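Local coordinates for major capsid protein (Faustovirus, PDB 5J7O) that probably builds the capsid shell of this large double-stranded DNA virus as a double jelly-roll major capsid protein that assembles in threes, at residues Q131-S135 and T136-S140. Sequence-based numbering, arbitrary orientation.
Sequences QVLTS and TSVVS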
loop_
_atom_site.group_PDB
_atom_site.type_symbol
_atom_site.label_atom_id
_atom_site.label_comp_id
_atom_site.label_asym_id
_atom_site.label_seq_id
_atom_site.Cartn_x
_atom_site.Cartn_y
_atom_site.Cartn_z
ATOM N N GLN B 131 -45.665 -25.363 -11.416
ATOM C CA GLN B 131 -45.307 -24.643 -10.201
ATOM C C GLN B 131 -45.508 -25.523 -8.973
ATOM O O GLN B 131 -46.585 -26.096 -8.775
ATOM C CB GLN B 131 -46.137 -23.367 -10.084
ATOM C CG GLN B 131 -45.958 -22.415 -11.254
ATOM C CD GLN B 131 -46.915 -21.243 -11.206
ATOM O OE1 GLN B 131 -47.967 -21.312 -10.572
ATOM N NE2 GLN B 131 -46.552 -20.156 -11.877
ATOM N N VAL B 132 -44.465 -25.632 -8.152
ATOM C CA VAL B 132 -44.497 -26.400 -6.913
ATOM C C VAL B 132 -43.872 -25.553 -5.813
ATOM O O VAL B 132 -42.802 -24.967 -6.010
ATOM C CB VAL B 132 -43.747 -27.743 -7.039
ATOM C CG1 VAL B 132 -44.029 -28.623 -5.830
ATOM C CG2 VAL B 132 -44.117 -28.460 -8.330
ATOM N N LEU B 133 -44.534 -25.491 -4.659
ATOM C CA LEU B 133 -44.014 -24.787 -3.493
ATOM C C LEU B 133 -43.858 -25.775 -2.347
ATOM O O LEU B 133 -44.842 -26.376 -1.901
ATOM C CB LEU B 133 -44.925 -23.628 -3.082
ATOM C CG LEU B 133 -44.443 -22.836 -1.861
ATOM C CD1 LEU B 133 -43.060 -22.246 -2.108
ATOM C CD2 LEU B 133 -45.436 -21.747 -1.487
ATOM N N THR B 134 -42.628 -25.942 -1.881
ATOM C CA THR B 134 -42.296 -26.771 -0.734
ATOM C C THR B 134 -41.887 -25.869 0.424
ATOM O O THR B 134 -41.691 -24.662 0.262
ATOM C CB THR B 134 -41.168 -27.755 -1.092
ATOM O OG1 THR B 134 -41.425 -28.326 -2.382
ATOM C CG2 THR B 134 -41.059 -28.889 -0.074
ATOM N N SER B 135 -41.779 -26.462 1.613
ATOM C CA SER B 135 -41.125 -25.774 2.716
ATOM C C SER B 135 -39.628 -25.609 2.485
ATOM O O SER B 135 -38.986 -24.849 3.218
ATOM C CB SER B 135 -41.370 -26.530 4.024
ATOM O OG SER B 135 -40.969 -27.885 3.912
ATOM N N THR B 136 -39.063 -26.288 1.482
ATOM C CA THR B 136 -37.626 -26.294 1.255
ATOM C C THR B 136 -37.202 -25.829 -0.133
ATOM O O THR B 136 -35.998 -25.659 -0.358
ATOM C CB THR B 136 -37.053 -27.700 1.499
ATOM O OG1 THR B 136 -37.798 -28.663 0.741
ATOM C CG2 THR B 136 -37.125 -28.057 2.976
ATOM N N SER B 137 -38.133 -25.621 -1.063
ATOM C CA SER B 137 -37.768 -25.137 -2.388
ATOM C C SER B 137 -39.007 -24.611 -3.096
ATOM O O SER B 137 -40.135 -25.013 -2.798
ATOM C CB SER B 137 -37.107 -26.233 -3.233
ATOM O OG SER B 137 -38.052 -27.210 -3.634
ATOM N N VAL B 138 -38.777 -23.702 -4.041
ATOM C CA VAL B 138 -39.818 -23.178 -4.917
ATOM C C VAL B 138 -39.401 -23.472 -6.353
ATOM O O VAL B 138 -38.302 -23.092 -6.778
ATOM C CB VAL B 138 -40.058 -21.675 -4.691
ATOM C CG1 VAL B 138 -38.744 -20.900 -4.679
ATOM C CG2 VAL B 138 -41.004 -21.124 -5.744
ATOM N N VAL B 139 -40.266 -24.163 -7.093
ATOM C CA VAL B 139 -39.943 -24.657 -8.425
ATOM C C VAL B 139 -40.995 -24.160 -9.407
ATOM O O VAL B 139 -42.197 -24.250 -9.137
ATOM C CB VAL B 139 -39.859 -26.196 -8.460
ATOM C CG1 VAL B 139 -39.666 -26.691 -9.886
ATOM C CG2 VAL B 139 -38.725 -26.685 -7.572
ATOM N N SER B 140 -40.537 -23.629 -10.540
ATOM C CA SER B 140 -41.396 -23.265 -11.655
ATOM C C SER B 140 -40.671 -23.621 -12.944
ATOM O O SER B 140 -39.511 -24.039 -12.932
ATOM C CB SER B 140 -41.768 -21.778 -11.628
ATOM O OG SER B 140 -40.612 -20.957 -11.593
HETATM O O HOH W 1 -40.673 -27.099 -4.985
#
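Val132 and Val139 form the hydrogen-bonded pair of an antiparallel beta hairpin, their nearly straight bonds running from Val132 N to Val139 O (2.8 Å) and from Val139 N to Val132 O (2.9 Å). Nearer the turn, Thr134 N donates to Ser137 O at 2.8 Å, leaving Ser135 and Thr136 to reverse the chain. Val132 CB and Val139 CB lie 4.4 Å apart on one face, and both beta-branched side chains suit the extended backbone. On the other face Leu133 and Val138 are a non-hydrogen-bonded pair: with its CG anti to the backbone N (chi1 -180°), Leu133 brings methyl CD1 obliquely to 4.0 Å from Val138 CB. Small hydroxyl residues fit the polar turn end, where Thr134 CG2 rests 3.4 Å from Thr136 OG1. Thr134 OG1 and Ser137 OG, too far apart to bond directly, are linked by a water 3.0 Å from each, which also donates weakly to Val132 O. At the open end, Gln131 NE2 and Ser140 OG bond backbone atoms of Gly127, and Gln131 packs on Val257 of a second subunit. Strand 131-133 is outermost in its sheet within this chain, while strand 138-142 pairs on its other side with strand 149-158, backbone hydrogen bonds joining Val138 to Gln155 and Ser140 to Tyr153.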